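Local coordinates for protein restriction endonuclease (Mycobacterium sp., PDB 4F0Q) that cleaves DNA in a cytosine methylation-dependent manner as a tetrameric restriction endonuclease, at residues R140-T145 / A182-L187; I224-N229 / T237-P242. All coordinates share one frame; numbering follows the deposited sequence.

In the fold
Both contacts fall in the N-terminal part of the chain, within the PUA-related sequence family. Following the chain, helix 130-142 ends in contact 1, where it packs on strand 175-193. Between the two segments the chain runs through helix 147-150 and strands 156-166 and 169-171, so contact 1 closes a loop of 36 residues. The chain then passes along strand 200-210 to helix 222-227. Contact 2 ties this short helix to the loop that leads into helix 243-251, closing a much smaller loop. The contacts follow in series, neither nested nor crossed. The centres of contact 1 and contact 2 lie about 19 Å apart, and the nearest atoms of contact 1 and contact 2 are about 7 Å apart.

Contact 1: R140-T145 / A182-L187; sequences RLHAGT and AIIERL
Helix-on-sheet packing in the N-terminal part of the chain brings His142, at the end of helix 130-142, against Ile183 and Ile184 of strand 175-193. The CB of His142 points at the strand and lies 4.0 Å from Ile184 CB. The two side chains meet at about a right angle. With CG1 anti to the carbonyl carbon (chi1 -59°), Ile184 lays this methylene over one face of the imidazole, with CG1 4.2 Å from the centroid of the His142 ring and 15° off its normal. This is a CH-pi contact, offset toward the ring rim. Other atoms reach the ring at its edge. Ile183 CG2 comes within 3.4 Å of His142 ND1, near the ring plane. Ala182 O lies 3.7 Å from His142 CE1. His142 NE2 is hydrogen-bonded to the carbonyl of Pro154, just ahead of strand 156-166. Leu156 on that strand touches both His142 and Ile184. Further along, Glu185 and Arg186 both face Asp207 of the neighbouring strand 200-210 in a classic beta bulge, and Arg186 pairs its charge with Asp207. Helix 130-142 thus packs its C-terminal end on a mixed sheet, against strand 175-193, which pairs antiparallel with strands 156-166 and 200-210.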
ATOM      1  N   ARG A 140       1.858 -31.421   8.983  1.00 13.74           N
ATOM      2  CA  ARG A 140       0.994 -32.220   8.119  1.00 12.29           C
ATOM      3  C   ARG A 140      -0.483 -32.068   8.496  1.00 14.02           C
ATOM      4  O   ARG A 140      -1.358 -32.072   7.630  1.00 11.85           O
ATOM      5  CB  ARG A 140       1.413 -33.692   8.177  1.00 13.84           C
ATOM      6  CG  ARG A 140       0.438 -34.663   7.528  1.00 13.63           C
ATOM      7  CD  ARG A 140       0.269 -34.397   6.040  1.00 14.35           C
ATOM      8  NE  ARG A 140      -0.698 -35.315   5.446  1.00 15.72           N
ATOM      9  CZ  ARG A 140      -2.003 -35.079   5.368  1.00 11.46           C
ATOM     10  NH1 ARG A 140      -2.507 -33.946   5.837  1.00 16.06           N
ATOM     11  NH2 ARG A 140      -2.807 -35.977   4.814  1.00 10.19           N
ATOM     12  N   LEU A 141      -0.752 -31.917   9.790  1.00 13.65           N
ATOM     13  CA  LEU A 141      -2.126 -31.868  10.285  1.00 14.54           C
ATOM     14  C   LEU A 141      -2.656 -30.449  10.487  1.00 15.69           C
ATOM     15  O   LEU A 141      -3.865 -30.223  10.459  1.00 13.71           O
ATOM     16  CB  LEU A 141      -2.252 -32.672  11.581  1.00 14.36           C
ATOM     17  CG  LEU A 141      -2.044 -34.181  11.443  1.00 14.22           C
ATOM     18  CD1 LEU A 141      -2.131 -34.863  12.798  1.00 13.23           C
ATOM     19  CD2 LEU A 141      -3.059 -34.772  10.476  1.00 13.39           C
ATOM     20  N   HIS A 142      -1.752 -29.496  10.690  1.00 16.22           N
ATOM     21  CA  HIS A 142      -2.140 -28.097  10.828  1.00 12.15           C
ATOM     22  C   HIS A 142      -2.504 -27.512   9.469  1.00 15.27           C
ATOM     23  O   HIS A 142      -3.074 -26.425   9.378  1.00 15.12           O
ATOM     24  CB  HIS A 142      -1.026 -27.285  11.489  1.00 12.38           C
ATOM     25  CG  HIS A 142      -0.954 -27.461  12.973  1.00  9.92           C
ATOM     26  ND1 HIS A 142      -1.214 -26.437  13.857  1.00 13.15           N
ATOM     27  CD2 HIS A 142      -0.663 -28.545  13.730  1.00 13.40           C
ATOM     28  CE1 HIS A 142      -1.079 -26.880  15.094  1.00 12.58           C
ATOM     29  NE2 HIS A 142      -0.746 -28.156  15.045  1.00 12.76           N
ATOM     30  N   ALA A 143      -2.164 -28.247   8.417  1.00 17.36           N
ATOM     31  CA  ALA A 143      -2.586 -27.905   7.068  1.00 17.17           C
ATOM     32  C   ALA A 143      -3.407 -29.054   6.495  1.00 17.39           C
ATOM     33  O   ALA A 143      -3.378 -29.311   5.292  1.00 17.99           O
ATOM     34  CB  ALA A 143      -1.383 -27.610   6.191  1.00 17.48           C
ATOM     35  N   GLY A 144      -4.131 -29.743   7.372  1.00 17.15           N
ATOM     36  CA  GLY A 144      -4.977 -30.853   6.973  1.00 16.09           C
ATOM     37  C   GLY A 144      -6.033 -30.438   5.967  1.00 17.13           C
ATOM     38  O   GLY A 144      -6.658 -29.387   6.107  1.00 16.70           O
ATOM     39  N   THR A 145      -6.234 -31.270   4.952  1.00 18.00           N
ATOM     40  CA  THR A 145      -7.138 -30.936   3.855  1.00 18.01           C
ATOM     41  C   THR A 145      -8.606 -31.154   4.206  1.00 15.83           C
ATOM     42  O   THR A 145      -9.491 -30.760   3.450  1.00 17.55           O
ATOM     43  CB  THR A 145      -6.802 -31.737   2.585  1.00 14.51           C
ATOM     44  OG1 THR A 145      -6.943 -33.138   2.849  1.00 20.14           O
ATOM     45  CG2 THR A 145      -5.377 -31.448   2.141  1.00 14.73           C
ATOM     46  N   ALA A 182      -0.968 -22.333  19.720  1.00 18.45           N
ATOM     47  CA  ALA A 182      -0.628 -21.828  18.394  1.00 15.76           C
ATOM     48  C   ALA A 182      -0.910 -22.816  17.265  1.00 14.86           C
ATOM     49  O   ALA A 182      -0.864 -24.032  17.453  1.00 14.01           O
ATOM     50  CB  ALA A 182       0.831 -21.386  18.359  1.00 15.86           C
ATOM     51  N   ILE A 183      -1.206 -22.269  16.090  1.00 14.99           N
ATOM     52  CA  ILE A 183      -1.346 -23.057  14.873  1.00 13.81           C
ATOM     53  C   ILE A 183      -0.130 -22.805  13.992  1.00 14.51           C
ATOM     54  O   ILE A 183       0.308 -21.664  13.849  1.00 13.85           O
ATOM     55  CB  ILE A 183      -2.603 -22.648  14.080  1.00 13.41           C
ATOM     56  CG1 ILE A 183      -3.839 -22.675  14.977  1.00 13.22           C
ATOM     57  CG2 ILE A 183      -2.795 -23.549  12.870  1.00 11.29           C
ATOM     58  CD1 ILE A 183      -5.111 -22.284  14.264  1.00 16.17           C
ATOM     59  N   ILE A 184       0.420 -23.863  13.410  1.00 11.34           N
ATOM     60  CA  ILE A 184       1.508 -23.701  12.457  1.00 14.36           C
ATOM     61  C   ILE A 184       0.970 -23.064  11.181  1.00 17.77           C
ATOM     62  O   ILE A 184       0.399 -23.743  10.326  1.00 16.40           O
ATOM     63  CB  ILE A 184       2.188 -25.044  12.123  1.00 14.17           C
ATOM     64  CG1 ILE A 184       2.754 -25.680  13.393  1.00 13.01           C
ATOM     65  CG2 ILE A 184       3.293 -24.844  11.096  1.00 15.23           C
ATOM     66  CD1 ILE A 184       3.502 -26.969  13.148  1.00 12.55           C
ATOM     67  N   GLU A 185       1.142 -21.752  11.067  1.00 17.47           N
ATOM     68  CA  GLU A 185       0.660 -21.024   9.901  1.00 20.75           C
ATOM     69  C   GLU A 185       1.591 -21.231   8.714  1.00 20.93           C
ATOM     70  O   GLU A 185       1.139 -21.356   7.574  1.00 23.07           O
ATOM     71  CB  GLU A 185       0.516 -19.533  10.206  1.00 20.03           C
ATOM     72  CG  GLU A 185      -0.058 -18.728   9.053  1.00 27.47           C
ATOM     73  CD  GLU A 185      -0.157 -17.250   9.364  1.00 27.55           C
ATOM     74  OE1 GLU A 185       0.566 -16.780  10.267  1.00 29.95           O
ATOM     75  OE2 GLU A 185      -0.965 -16.559   8.709  1.00 33.92           O
ATOM     76  N   ARG A 186       2.891 -21.267   8.982  1.00 17.20           N
ATOM     77  CA  ARG A 186       3.856 -21.516   7.916  1.00 16.20           C
ATOM     78  C   ARG A 186       5.073 -22.285   8.424  1.00 16.00           C
ATOM     79  O   ARG A 186       5.468 -22.144   9.578  1.00 19.70           O
ATOM     80  CB  ARG A 186       4.279 -20.201   7.253  1.00 17.13           C
ATOM     81  CG  ARG A 186       5.005 -20.376   5.928  1.00 23.27           C
ATOM     82  CD  ARG A 186       5.121 -19.062   5.168  1.00 21.53           C
ATOM     83  NE  ARG A 186       5.932 -18.080   5.880  1.00 30.19           N
ATOM     84  CZ  ARG A 186       6.297 -16.907   5.372  1.00 39.56           C
ATOM     85  NH1 ARG A 186       5.926 -16.569   4.145  1.00 41.42           N
ATOM     86  NH2 ARG A 186       7.037 -16.072   6.091  1.00 33.28           N
ATOM     87  N   LEU A 187       5.649 -23.113   7.561  1.00 17.90           N
ATOM     88  CA  LEU A 187       6.868 -23.845   7.889  1.00 17.82           C
ATOM     89  C   LEU A 187       7.790 -23.835   6.678  1.00 17.86           C
ATOM     90  O   LEU A 187       7.462 -24.399   5.636  1.00 20.65           O
ATOM     91  CB  LEU A 187       6.543 -25.282   8.309  1.00 17.86           C
ATOM     92  CG  LEU A 187       7.661 -26.112   8.954  1.00 19.15           C
ATOM     93  CD1 LEU A 187       7.075 -27.119   9.930  1.00 17.39           C
ATOM     94  CD2 LEU A 187       8.511 -26.829   7.911  1.00 17.00           C
TER

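Contact 2: I224-N229 / T237-P242; sequences IDDRRN and TLRHAP
Asp226 OD2 is held by Arg239 and by a water, and the ring edge of His240 lies against it, with His240 CD2 3.1 Å from Asp226 OD2. The water oxygen lies 2.6 Å from Asp226 OD2 and donates to it. The same water donates to Thr237 O and accepts from His240 N, so it bridges the helix side chain to the loop backbone. Arg239 grips the carboxylate side-on with two nitrogens, one to each oxygen, as a salt bridge. Arg239 NE lies 3.2 Å from Asp226 OD2, with an N-H...O angle of 159°. Arg239 NH2 lies 3.3 Å from Asp226 OD1. Both oxygens sit in the guanidinium plane, yet they are met from above the carboxylate plane, and the two planes stand 58° apart. The extended chain of Arg239 from CG to NE carries the group across to the aspartate. The salt bridge and water clip the end of helix 222-227 to the loop before helix 243-251. Thr237 packs beside it, with Thr237 CG2 3.2 Å from Asp226 O. Thr237 CB is 3.8 Å from Arg227 CG. A second water donates to Thr237 OG1 and accepts from Arg227 NH1, at the edge of the Arg227 guanidinium and in its plane. Arg227 also donates to the carbonyls of Ala83, Arg82, Leu151 and Leu152, and Thr237 OG1 bonds to Ala234 O.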
ATOM      1  N   ILE A 224      -6.739 -30.431  26.949  1.00 21.43           N
ATOM      2  CA  ILE A 224      -5.623 -31.361  26.853  1.00 25.65           C
ATOM      3  C   ILE A 224      -5.963 -32.689  27.521  1.00 22.63           C
ATOM      4  O   ILE A 224      -5.582 -33.751  27.030  1.00 23.52           O
ATOM      5  CB  ILE A 224      -4.340 -30.763  27.466  1.00 25.10           C
ATOM      6  CG1 ILE A 224      -3.976 -29.464  26.747  1.00 29.38           C
ATOM      7  CG2 ILE A 224      -3.186 -31.746  27.378  1.00 18.95           C
ATOM      8  CD1 ILE A 224      -3.835 -29.628  25.248  1.00 26.73           C
ATOM      9  N   ASP A 225      -6.690 -32.622  28.634  1.00 24.16           N
ATOM     10  CA  ASP A 225      -7.155 -33.823  29.322  1.00 18.94           C
ATOM     11  C   ASP A 225      -7.964 -34.692  28.371  1.00 18.41           C
ATOM     12  O   ASP A 225      -7.776 -35.905  28.312  1.00 21.70           O
ATOM     13  CB  ASP A 225      -8.014 -33.461  30.534  1.00 22.41           C
ATOM     14  CG  ASP A 225      -7.242 -32.711  31.599  1.00 22.38           C
ATOM     15  OD1 ASP A 225      -6.001 -32.620  31.489  1.00 19.16           O
ATOM     16  OD2 ASP A 225      -7.878 -32.219  32.556  1.00 22.19           O
ATOM     17  N   ASP A 226      -8.863 -34.057  27.625  1.00 22.10           N
ATOM     18  CA  ASP A 226      -9.680 -34.760  26.646  1.00 20.77           C
ATOM     19  C   ASP A 226      -8.830 -35.289  25.498  1.00 20.71           C
ATOM     20  O   ASP A 226      -9.012 -36.424  25.060  1.00 23.20           O
ATOM     21  CB  ASP A 226     -10.785 -33.849  26.108  1.00 19.54           C
ATOM     22  CG  ASP A 226     -11.757 -33.418  27.185  1.00 18.81           C
ATOM     23  OD1 ASP A 226     -11.857 -34.122  28.210  1.00 21.72           O
ATOM     24  OD2 ASP A 226     -12.421 -32.376  27.005  1.00 23.38           O
ATOM     25  N   ARG A 227      -7.902 -34.468  25.011  1.00 21.13           N
ATOM     26  CA  ARG A 227      -7.007 -34.906  23.942  1.00 15.87           C
ATOM     27  C   ARG A 227      -6.077 -36.037  24.392  1.00 21.68           C
ATOM     28  O   ARG A 227      -5.683 -36.882  23.587  1.00 16.07           O
ATOM     29  CB  ARG A 227      -6.200 -33.734  23.379  1.00 14.92           C
ATOM     30  CG  ARG A 227      -7.012 -32.794  22.502  1.00 16.35           C
ATOM     31  CD  ARG A 227      -6.112 -31.901  21.659  1.00 16.98           C
ATOM     32  NE  ARG A 227      -5.213 -32.677  20.807  1.00 13.78           N
ATOM     33  CZ  ARG A 227      -5.531 -33.125  19.597  1.00 11.64           C
ATOM     34  NH1 ARG A 227      -6.728 -32.877  19.087  1.00 14.85           N
ATOM     35  NH2 ARG A 227      -4.650 -33.825  18.894  1.00 14.16           N
ATOM     36  N   ARG A 228      -5.731 -36.049  25.676  1.00 19.40           N
ATOM     37  CA  ARG A 228      -4.903 -37.114  26.233  1.00 20.05           C
ATOM     38  C   ARG A 228      -5.755 -38.304  26.660  1.00 21.46           C
ATOM     39  O   ARG A 228      -5.230 -39.357  27.022  1.00 21.61           O
ATOM     40  CB  ARG A 228      -4.091 -36.608  27.429  1.00 22.02           C
ATOM     41  CG  ARG A 228      -3.017 -35.590  27.085  1.00 21.45           C
ATOM     42  CD  ARG A 228      -2.245 -35.180  28.327  1.00 19.24           C
ATOM     43  NE  ARG A 228      -1.412 -36.265  28.838  1.00 20.35           N
ATOM     44  CZ  ARG A 228      -0.852 -36.274  30.044  1.00 19.15           C
ATOM     45  NH1 ARG A 228      -1.046 -35.257  30.871  1.00 18.76           N
ATOM     46  NH2 ARG A 228      -0.108 -37.302  30.424  1.00 18.61           N
ATOM     47  N   ASN A 229      -7.071 -38.128  26.622  1.00 23.29           N
ATOM     48  CA  ASN A 229      -7.997 -39.177  27.030  1.00 21.54           C
ATOM     49  C   ASN A 229      -8.179 -40.223  25.935  1.00 22.37           C
ATOM     50  O   ASN A 229      -8.695 -39.926  24.859  1.00 21.93           O
ATOM     51  CB  ASN A 229      -9.349 -38.572  27.414  1.00 21.74           C
ATOM     52  CG  ASN A 229     -10.147 -39.464  28.341  1.00 23.38           C
ATOM     53  OD1 ASN A 229     -10.014 -40.688  28.313  1.00 26.87           O
ATOM     54  ND2 ASN A 229     -10.986 -38.854  29.170  1.00 25.30           N
ATOM     55  N   THR A 237     -13.013 -34.214  21.703  1.00 22.60           N
ATOM     56  CA  THR A 237     -12.029 -33.518  22.523  1.00 18.41           C
ATOM     57  C   THR A 237     -12.112 -32.002  22.384  1.00 16.78           C
ATOM     58  O   THR A 237     -11.189 -31.289  22.773  1.00 19.13           O
ATOM     59  CB  THR A 237     -10.595 -33.959  22.169  1.00 16.70           C
ATOM     60  OG1 THR A 237     -10.313 -33.618  20.805  1.00 20.81           O
ATOM     61  CG2 THR A 237     -10.437 -35.457  22.353  1.00 17.44           C
ATOM     62  N   LEU A 238     -13.219 -31.514  21.834  1.00 21.29           N
ATOM     63  CA  LEU A 238     -13.376 -30.086  21.584  1.00 17.94           C
ATOM     64  C   LEU A 238     -14.365 -29.415  22.536  1.00 22.37           C
ATOM     65  O   LEU A 238     -14.757 -28.269  22.318  1.00 28.09           O
ATOM     66  CB  LEU A 238     -13.819 -29.841  20.140  1.00 18.78           C
ATOM     67  CG  LEU A 238     -12.843 -30.209  19.022  1.00 18.65           C
ATOM     68  CD1 LEU A 238     -13.479 -29.939  17.670  1.00 23.10           C
ATOM     69  CD2 LEU A 238     -11.541 -29.438  19.167  1.00 16.98           C
ATOM     70  N   ARG A 239     -14.763 -30.121  23.589  1.00 21.07           N
ATOM     71  CA  ARG A 239     -15.766 -29.589  24.509  1.00 23.10           C
ATOM     72  C   ARG A 239     -15.221 -28.499  25.433  1.00 26.45           C
ATOM     73  O   ARG A 239     -15.976 -27.657  25.920  1.00 27.01           O
ATOM     74  CB  ARG A 239     -16.417 -30.713  25.322  1.00 24.97           C
ATOM     75  CG  ARG A 239     -15.444 -31.595  26.084  1.00 27.73           C
ATOM     76  CD  ARG A 239     -16.176 -32.749  26.749  1.00 32.02           C
ATOM     77  NE  ARG A 239     -15.272 -33.644  27.464  1.00 39.25           N
ATOM     78  CZ  ARG A 239     -15.655 -34.766  28.065  1.00 34.70           C
ATOM     79  NH1 ARG A 239     -16.929 -35.133  28.036  1.00 40.17           N
ATOM     80  NH2 ARG A 239     -14.766 -35.522  28.694  1.00 27.91           N
ATOM     81  N   HIS A 240     -13.913 -28.514  25.667  1.00 26.04           N
ATOM     82  CA  HIS A 240     -13.279 -27.500  26.504  1.00 20.61           C
ATOM     83  C   HIS A 240     -12.233 -26.715  25.721  1.00 19.91           C
ATOM     84  O   HIS A 240     -11.366 -26.059  26.300  1.00 17.00           O
ATOM     85  CB  HIS A 240     -12.646 -28.142  27.741  1.00 20.78           C
ATOM     86  CG  HIS A 240     -13.613 -28.924  28.574  1.00 22.34           C
ATOM     87  ND1 HIS A 240     -14.687 -28.342  29.212  1.00 21.44           N
ATOM     88  CD2 HIS A 240     -13.667 -30.244  28.874  1.00 22.28           C
ATOM     89  CE1 HIS A 240     -15.362 -29.269  29.868  1.00 24.61           C
ATOM     90  NE2 HIS A 240     -14.763 -30.432  29.679  1.00 24.11           N
ATOM     91  N   ALA A 241     -12.327 -26.787  24.397  1.00 17.60           N
ATOM     92  CA  ALA A 241     -11.399 -26.093  23.513  1.00 16.07           C
ATOM     93  C   ALA A 241     -11.907 -24.689  23.199  1.00 16.75           C
ATOM     94  O   ALA A 241     -13.110 -24.437  23.260  1.00 18.78           O
ATOM     95  CB  ALA A 241     -11.208 -26.893  22.230  1.00 16.20           C
ATOM     96  N   PRO A 242     -10.988 -23.762  22.879  1.00 17.30           N
ATOM     97  CA  PRO A 242     -11.379 -22.406  22.480  1.00 17.71           C
ATOM     98  C   PRO A 242     -12.247 -22.415  21.224  1.00 18.17           C
ATOM     99  O   PRO A 242     -12.091 -23.298  20.380  1.00 19.72           O
ATOM    100  CB  PRO A 242     -10.037 -21.733  22.176  1.00 17.04           C
ATOM    101  CG  PRO A 242      -9.048 -22.483  22.994  1.00 18.11           C
ATOM    102  CD  PRO A 242      -9.525 -23.902  22.989  1.00 14.33           C
TER
HETATM  103  O   HOH W   1     -11.942 -30.466  25.347  1.00 18.71           O
HETATM  104  O   HOH W   2      -8.941 -31.161  20.153  1.00 11.40           O